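Regulating synaptic membrane exocytosis protein 2 (Rattus norvegicus, PDB 2BWQ) probably helps regulate neurotransmitter release at the synaptic membrane, the region described here being its C2A domain. Local coordinates at residues L25-D29 / P123-K127; K44-L48 / F74-V79. One frame throughout, in Å; residues are numbered along the deposited sequence.

Overall arrangement
Both interactions belong to a single C2 domain, a beta sandwich of two antiparallel four-stranded sheets, and they use it in different ways. Interaction 1 stays within one sheet, where strands 19-28 and 123-127 flank strand 6-14 and reach each other with side chains over it. Interaction 2 crosses the sandwich, from strand 41-48 of the other sheet to strand 69-76, which is the neighbour of strand 19-28. Their centres are about 19 Å apart, on opposite sides of the chain's centre, and their nearest atoms about 8 Å apart, without touching. Along the chain, interaction 2 is nested inside the long loop that interaction 1 closes.

Interaction 1: L25-D29 / P123-K127; sequences LGAKD and PHWYK
Lys28 lays its whole aliphatic chain across the indole of Trp125. Lys28 CB starts 4.1 Å from Trp125 CH2. With CG between the backbone N and the carbonyl carbon (chi1 64°) the chain turns onto the ring, and Lys28 CG comes closest, 3.6 Å from Trp125 CZ3. The extended chain then carries Lys28 CD over the benzene part, 3.8 Å from Trp125 CH2. Next, Lys28 CE stands 3.8 Å from the centroid of the Trp125 six-membered ring, only 7° off its normal, a CH-pi contact. At the tip, the ammonium Lys28 NZ is 4.1 Å from the centroid of the Trp125 five-membered ring, a cation-pi pair for which a long cationic side chain and a broad electron-rich indole are well suited. In this C2 beta sandwich, strands 19-28 and 123-127 flank strand 6-14 in one sheet, and the two side chains meet over that middle strand; Trp125 also touches Gln6 and Ser8. Replacing Lys28 with an alanine would probably leave this indole face without its aliphatic and cationic cover, and the ring freer to turn. The edge of the ring faces Ala27 CA.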
ATOM      1  N   LEU A  25       6.834  -2.712  -1.229  0.50 12.48           N
ATOM      2  CA  LEU A  25       7.925  -3.428  -1.873  0.50 13.30           C
ATOM      3  C   LEU A  25       7.473  -3.720  -3.304  0.50 12.90           C
ATOM      4  O   LEU A  25       7.927  -3.103  -4.219  0.50 13.22           O
ATOM      5  CB  LEU A  25       8.280  -4.740  -1.135  0.50 13.33           C
ATOM      6  CG  LEU A  25       9.076  -4.466   0.140  0.50 14.05           C
ATOM      7  CD1 LEU A  25       8.209  -4.134   1.335  0.50 15.23           C
ATOM      8  CD2 LEU A  25       9.941  -5.660   0.450  0.50 16.25           C
ATOM      9  N   GLY A  26       6.550  -4.645  -3.450  1.00 14.20           N
ATOM     10  CA  GLY A  26       6.141  -5.187  -4.758  1.00 14.41           C
ATOM     11  C   GLY A  26       4.877  -5.954  -4.632  1.00 15.14           C
ATOM     12  O   GLY A  26       4.330  -6.079  -3.530  1.00 16.80           O
ATOM     13  N   ALA A  27       4.384  -6.437  -5.761  1.00 13.66           N
ATOM     14  CA  ALA A  27       3.179  -7.262  -5.786  1.00 12.47           C
ATOM     15  C   ALA A  27       3.466  -8.526  -6.577  1.00 13.05           C
ATOM     16  O   ALA A  27       4.417  -8.535  -7.372  1.00 14.13           O
ATOM     17  CB  ALA A  27       2.048  -6.482  -6.469  1.00 13.64           C
ATOM     18  N   LYS A  28       2.720  -9.555  -6.277  1.00 13.23           N
ATOM     19  CA  LYS A  28       2.830 -10.779  -7.081  1.00 14.79           C
ATOM     20  C   LYS A  28       1.453 -11.235  -7.438  1.00 13.86           C
ATOM     21  O   LYS A  28       0.427 -10.854  -6.841  1.00 13.61           O
ATOM     22  CB  LYS A  28       3.532 -11.869  -6.276  1.00 15.38           C
ATOM     23  CG  LYS A  28       2.784 -12.324  -5.050  1.00 20.78           C
ATOM     24  CD  LYS A  28       3.493 -13.468  -4.315  1.00 19.72           C
ATOM     25  CE  LYS A  28       2.770 -13.883  -3.044  1.00 21.77           C
ATOM     26  NZ  LYS A  28       3.537 -14.973  -2.375  1.00 26.90           N
ATOM     27  N   ASP A  29       1.476 -12.132  -8.457  1.00 14.39           N
ATOM     28  CA  ASP A  29       0.270 -12.846  -8.925  1.00 16.83           C
ATOM     29  C   ASP A  29      -0.877 -11.900  -9.365  1.00 14.12           C
ATOM     30  O   ASP A  29      -2.056 -12.191  -9.163  1.00 16.16           O
ATOM     31  CB  ASP A  29      -0.221 -13.849  -7.850  1.00 17.01           C
ATOM     32  CG  ASP A  29       0.808 -14.915  -7.495  1.00 23.27           C
ATOM     33  OD1 ASP A  29       1.700 -15.267  -8.324  1.00 24.73           O
ATOM     34  OD2 ASP A  29       0.768 -15.481  -6.369  1.00 30.30           O
ATOM     35  N   PRO A 123       8.687  -7.139   6.235  1.00 12.82           N
ATOM     36  CA  PRO A 123       7.767  -7.264   5.130  1.00 12.60           C
ATOM     37  C   PRO A 123       6.732  -8.379   5.384  1.00 11.87           C
ATOM     38  O   PRO A 123       7.076  -9.431   5.947  1.00 13.60           O
ATOM     39  CB  PRO A 123       8.681  -7.661   3.933  1.00 14.99           C
ATOM     40  CG  PRO A 123       9.821  -8.329   4.613  1.00 19.18           C
ATOM     41  CD  PRO A 123      10.022  -7.714   5.960  1.00 14.94           C
ATOM     42  N   HIS A 124       5.493  -8.066   4.970  1.00 11.90           N
ATOM     43  CA  HIS A 124       4.435  -9.056   5.010  1.00 12.91           C
ATOM     44  C   HIS A 124       3.616  -8.951   3.738  1.00 13.47           C
ATOM     45  O   HIS A 124       3.478  -7.871   3.175  1.00 13.02           O
ATOM     46  CB  HIS A 124       3.539  -8.765   6.230  1.00 13.37           C
ATOM     47  CG  HIS A 124       4.210  -9.065   7.527  1.00 12.99           C
ATOM     48  ND1 HIS A 124       4.643  -8.157   8.467  1.00 14.70           N
ATOM     49  CD2 HIS A 124       4.549 -10.280   7.994  1.00 12.25           C
ATOM     50  CE1 HIS A 124       5.214  -8.814   9.477  1.00 10.56           C
ATOM     51  NE2 HIS A 124       5.185 -10.091   9.191  1.00 17.21           N
ATOM     52  N   TRP A 125       3.027 -10.090   3.354  1.00 13.75           N
ATOM     53  CA  TRP A 125       2.136 -10.129   2.187  1.00 12.51           C
ATOM     54  C   TRP A 125       0.687  -9.914   2.611  1.00 13.97           C
ATOM     55  O   TRP A 125       0.227 -10.449   3.650  1.00 14.85           O
ATOM     56  CB  TRP A 125       2.227 -11.512   1.508  1.00 13.29           C
ATOM     57  CG  TRP A 125       3.526 -11.716   0.751  1.00 14.37           C
ATOM     58  CD1 TRP A 125       4.603 -12.494   1.116  1.00 18.26           C
ATOM     59  CD2 TRP A 125       3.878 -11.122  -0.494  1.00 14.84           C
ATOM     60  NE1 TRP A 125       5.579 -12.434   0.149  1.00 16.25           N
ATOM     61  CE2 TRP A 125       5.163 -11.580  -0.842  1.00 16.28           C
ATOM     62  CE3 TRP A 125       3.217 -10.263  -1.371  1.00 14.35           C
ATOM     63  CZ2 TRP A 125       5.796 -11.214  -2.054  1.00 15.98           C
ATOM     64  CZ3 TRP A 125       3.854  -9.897  -2.590  1.00 14.10           C
ATOM     65  CH2 TRP A 125       5.131 -10.335  -2.876  1.00 15.09           C
ATOM     66  N   TYR A 126      -0.064  -9.133   1.830  1.00 12.45           N
ATOM     67  CA  TYR A 126      -1.481  -8.867   2.040  1.00 12.98           C
ATOM     68  C   TYR A 126      -2.261  -9.189   0.760  1.00 13.64           C
ATOM     69  O   TYR A 126      -1.886  -8.731  -0.324  1.00 13.83           O
ATOM     70  CB  TYR A 126      -1.699  -7.362   2.418  1.00 13.57           C
ATOM     71  CG  TYR A 126      -1.016  -6.957   3.719  1.00 12.73           C
ATOM     72  CD1 TYR A 126       0.331  -6.597   3.746  1.00 12.97           C
ATOM     73  CD2 TYR A 126      -1.735  -6.967   4.898  1.00 13.55           C
ATOM     74  CE1 TYR A 126       0.944  -6.256   4.939  1.00 12.23           C
ATOM     75  CE2 TYR A 126      -1.121  -6.580   6.113  1.00 14.15           C
ATOM     76  CZ  TYR A 126       0.216  -6.227   6.103  1.00 12.02           C
ATOM     77  OH  TYR A 126       0.836  -5.836   7.288  1.00 13.52           O
ATOM     78  N   LYS A 127      -3.406  -9.836   0.962  1.00 15.70           N
ATOM     79  CA  LYS A 127      -4.256 -10.156  -0.197  1.00 17.19           C
ATOM     80  C   LYS A 127      -4.998  -8.926  -0.638  1.00 16.92           C
ATOM     81  O   LYS A 127      -5.593  -8.221   0.147  1.00 17.46           O
ATOM     82  CB  LYS A 127      -5.212 -11.279   0.178  1.00 18.22           C
ATOM     83  CG  LYS A 127      -4.450 -12.637   0.152  1.00 22.79           C
ATOM     84  CD  LYS A 127      -5.250 -13.861   0.564  1.00 24.10           C
ATOM     85  CE  LYS A 127      -4.284 -15.040   0.790  1.00 27.70           C
ATOM     86  NZ  LYS A 127      -5.005 -16.345   1.043  1.00 33.26           N
TER

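Interaction 2: K44-L48 / F74-V79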
ATOM      1  N   LYS A  44      -1.532   3.502  -4.550  1.00 11.11           N
ATOM      2  CA  LYS A  44      -1.888   4.759  -3.865  1.00 11.10           C
ATOM      3  C   LYS A  44      -2.154   4.455  -2.411  1.00 11.47           C
ATOM      4  O   LYS A  44      -2.761   3.416  -2.084  1.00 12.46           O
ATOM      5  CB  LYS A  44      -3.155   5.334  -4.505  1.00 14.37           C
ATOM      6  CG  LYS A  44      -3.551   6.662  -3.935  1.00 17.11           C
ATOM      7  CD  LYS A  44      -4.577   7.367  -4.869  1.00 22.17           C
ATOM      8  CE  LYS A  44      -5.893   6.591  -4.941  1.00 26.71           C
ATOM      9  NZ  LYS A  44      -6.892   7.263  -5.838  1.00 31.77           N
ATOM     10  N   ILE A  45      -1.648   5.338  -1.555  1.00 13.09           N
ATOM     11  CA  ILE A  45      -1.910   5.180  -0.129  1.00 15.40           C
ATOM     12  C   ILE A  45      -2.461   6.454   0.439  1.00 16.30           C
ATOM     13  O   ILE A  45      -1.884   7.540   0.200  1.00 17.41           O
ATOM     14  CB  ILE A  45      -0.693   4.750   0.637  1.00 15.60           C
ATOM     15  CG1 ILE A  45      -0.139   3.453   0.033  1.00 16.81           C
ATOM     16  CG2 ILE A  45      -1.062   4.539   2.125  1.00 17.56           C
ATOM     17  CD1 ILE A  45       0.961   2.576   0.817  1.00 19.47           C
ATOM     18  N   TYR A  46      -3.558   6.373   1.162  1.00 14.64           N
ATOM     19  CA  TYR A  46      -4.062   7.455   2.020  1.00 12.90           C
ATOM     20  C   TYR A  46      -3.962   7.015   3.449  1.00 13.59           C
ATOM     21  O   TYR A  46      -4.354   5.908   3.871  1.00 14.61           O
ATOM     22  CB  TYR A  46      -5.512   7.793   1.739  1.00 14.83           C
ATOM     23  CG  TYR A  46      -5.771   8.718   0.595  1.00 16.13           C
ATOM     24  CD1 TYR A  46      -5.520  10.067   0.729  1.00 19.07           C
ATOM     25  CD2 TYR A  46      -6.278   8.263  -0.625  1.00 16.32           C
ATOM     26  CE1 TYR A  46      -5.775  10.938  -0.301  1.00 18.47           C
ATOM     27  CE2 TYR A  46      -6.533   9.162  -1.673  1.00 16.80           C
ATOM     28  CZ  TYR A  46      -6.265  10.468  -1.483  1.00 18.45           C
ATOM     29  OH  TYR A  46      -6.542  11.354  -2.536  1.00 21.13           O
ATOM     30  N   PHE A  47      -3.396   7.897   4.272  1.00 14.25           N
ATOM     31  CA  PHE A  47      -3.388   7.752   5.720  1.00 13.42           C
ATOM     32  C   PHE A  47      -4.572   8.537   6.211  1.00 13.37           C
ATOM     33  O   PHE A  47      -4.550   9.776   6.178  1.00 15.12           O
ATOM     34  CB  PHE A  47      -2.069   8.345   6.279  1.00 13.77           C
ATOM     35  CG  PHE A  47      -1.885   8.145   7.705  1.00 14.70           C
ATOM     36  CD1 PHE A  47      -2.071   6.882   8.282  1.00 16.94           C
ATOM     37  CD2 PHE A  47      -1.460   9.227   8.498  1.00 21.30           C
ATOM     38  CE1 PHE A  47      -1.838   6.670   9.590  1.00 18.69           C
ATOM     39  CE2 PHE A  47      -1.218   9.040   9.861  1.00 23.02           C
ATOM     40  CZ  PHE A  47      -1.411   7.734  10.396  1.00 18.85           C
ATOM     41  N   LEU A  48      -5.591   7.826   6.606  1.00 12.86           N
ATOM     42  CA  LEU A  48      -6.908   8.467   6.952  1.00 13.59           C
ATOM     43  C   LEU A  48      -7.107   8.533   8.439  1.00 15.45           C
ATOM     44  O   LEU A  48      -6.524   7.768   9.188  1.00 14.84           O
ATOM     45  CB  LEU A  48      -8.024   7.650   6.339  1.00 13.54           C
ATOM     46  CG  LEU A  48      -7.960   7.586   4.818  1.00 15.71           C
ATOM     47  CD1 LEU A  48      -9.017   6.646   4.317  1.00 19.12           C
ATOM     48  CD2 LEU A  48      -8.131   8.985   4.182  1.00 18.22           C
ATOM     49  N   PHE A  74       7.551   5.472   2.041  1.00 12.95           N
ATOM     50  CA  PHE A  74       6.785   6.662   2.328  1.00 12.82           C
ATOM     51  C   PHE A  74       6.917   6.989   3.833  1.00 13.23           C
ATOM     52  O   PHE A  74       6.943   6.071   4.639  1.00 13.44           O
ATOM     53  CB  PHE A  74       5.321   6.463   2.008  1.00 14.40           C
ATOM     54  CG  PHE A  74       5.007   5.959   0.594  1.00 14.31           C
ATOM     55  CD1 PHE A  74       5.828   6.223  -0.513  1.00 15.44           C
ATOM     56  CD2 PHE A  74       3.825   5.294   0.388  1.00 16.78           C
ATOM     57  CE1 PHE A  74       5.408   5.738  -1.809  1.00 14.61           C
ATOM     58  CE2 PHE A  74       3.422   4.842  -0.889  1.00 15.26           C
ATOM     59  CZ  PHE A  74       4.233   5.087  -1.952  1.00 15.50           C
ATOM     60  N   ILE A  75       6.896   8.254   4.181  1.00 13.64           N
ATOM     61  CA  ILE A  75       7.038   8.676   5.570  1.00 14.20           C
ATOM     62  C   ILE A  75       5.870   9.594   5.887  1.00 12.69           C
ATOM     63  O   ILE A  75       5.689  10.623   5.202  1.00 14.86           O
ATOM     64  CB  ILE A  75       8.361   9.404   5.861  1.00 16.02           C
ATOM     65  CG1 ILE A  75       9.553   8.459   5.609  1.00 18.78           C
ATOM     66  CG2 ILE A  75       8.323   9.893   7.328  1.00 17.22           C
ATOM     67  CD1 ILE A  75      10.815   8.875   6.279  1.00 24.61           C
ATOM     68  N   TYR A  76       5.093   9.216   6.889  0.50 12.48           N
ATOM     69  CA  TYR A  76       3.965  10.017   7.342  0.50 11.99           C
ATOM     70  C   TYR A  76       4.434  10.719   8.616  0.50 12.28           C
ATOM     71  O   TYR A  76       5.014  10.086   9.496  0.50 11.83           O
ATOM     72  CB  TYR A  76       2.746   9.116   7.546  0.50 12.98           C
ATOM     73  CG  TYR A  76       2.041   8.776   6.238  0.50 11.70           C
ATOM     74  CD1 TYR A  76       1.472   9.774   5.471  0.50 13.45           C
ATOM     75  CD2 TYR A  76       1.898   7.441   5.801  0.50 10.95           C
ATOM     76  CE1 TYR A  76       0.795   9.484   4.271  0.50 12.39           C
ATOM     77  CE2 TYR A  76       1.224   7.126   4.614  0.50 12.44           C
ATOM     78  CZ  TYR A  76       0.657   8.168   3.846  0.50 11.61           C
ATOM     79  OH  TYR A  76      -0.016   7.876   2.665  0.50 11.17           O
ATOM     80  N   SER A  77       4.223  12.024   8.736  1.00 12.38           N
ATOM     81  CA  SER A  77       4.588  12.702   9.960  1.00 14.24           C
ATOM     82  C   SER A  77       3.809  14.001  10.035  1.00 15.18           C
ATOM     83  O   SER A  77       3.583  14.588   8.973  1.00 15.79           O
ATOM     84  CB  SER A  77       6.057  13.097   9.877  1.00 15.95           C
ATOM     85  OG  SER A  77       6.488  13.894  11.000  1.00 20.61           O
ATOM     86  N   PRO A  78       3.403  14.453  11.223  1.00 14.94           N
ATOM     87  CA  PRO A  78       3.609  13.818  12.527  1.00 13.70           C
ATOM     88  C   PRO A  78       2.602  12.725  12.758  1.00 14.64           C
ATOM     89  O   PRO A  78       1.442  12.812  12.274  1.00 16.59           O
ATOM     90  CB  PRO A  78       3.254  14.943  13.506  1.00 14.80           C
ATOM     91  CG  PRO A  78       2.243  15.801  12.763  1.00 19.10           C
ATOM     92  CD  PRO A  78       2.713  15.768  11.332  1.00 15.88           C
ATOM     93  N   VAL A  79       3.016  11.667  13.439  1.00 12.55           N
ATOM     94  CA  VAL A  79       2.115  10.574  13.859  1.00 12.87           C
ATOM     95  C   VAL A  79       2.344  10.240  15.315  1.00 12.83           C
ATOM     96  O   VAL A  79       3.505  10.162  15.756  1.00 13.97           O
ATOM     97  CB  VAL A  79       2.326   9.269  13.000  1.00 12.56           C
ATOM     98  CG1 VAL A  79       1.344   8.173  13.476  1.00 15.40           C
ATOM     99  CG2 VAL A  79       2.032   9.634  11.553  1.00 15.69           C
TER
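Ile45 and Phe47 of strand 41-48 point from one sheet of the C2 beta sandwich toward Phe74, Tyr76 and Val79, which answer from the other sheet and the turn after it. The strand segments run nearly parallel, at 13°, with axes 9.7 Å apart, and bulky, mostly apolar side chains fill the space between the sheets.

The aromatic contacts centre on Tyr76, in the conformer described. Phe47 sets its CB over the middle of the Tyr76 ring, 3.6 Å from the centroid, in a CH-pi contact. Its CG lies opposite the backbone N (chi1 -174°), which sends the phenyl ring past the tyrosine; the planes, tilted by 26°, are slid so far apart that the rings barely overlap, with centroids 5.0 Å apart.

Aliphatic groups fill in at both ends. Ile45 CD1 meets the edge of the Phe74 ring, 3.8 Å from Phe74 CE2, with CG1 beside it in the plane of that ring; branching at CB lets the same isoleucine send CG2 to the edge of Tyr76. Beyond the tyrosine, Val79 CG2 reaches Phe47 CE2 at 3.7 Å. Leu20 and Val22 of strand 19-28 pack on Phe47 and Ile45 from the same sheet as Phe74.

The one polar group among these buried side chains is the Tyr76 hydroxyl, and a tyrosine suits the place because its OH can reach a backbone acceptor just before edge strand 56-58. Tyr76 OH is 3.1 Å from Ile45 O, but at an angle too poor for a hydrogen bond; its hydrogen-bond partner is the carbonyl oxygen of Asn55.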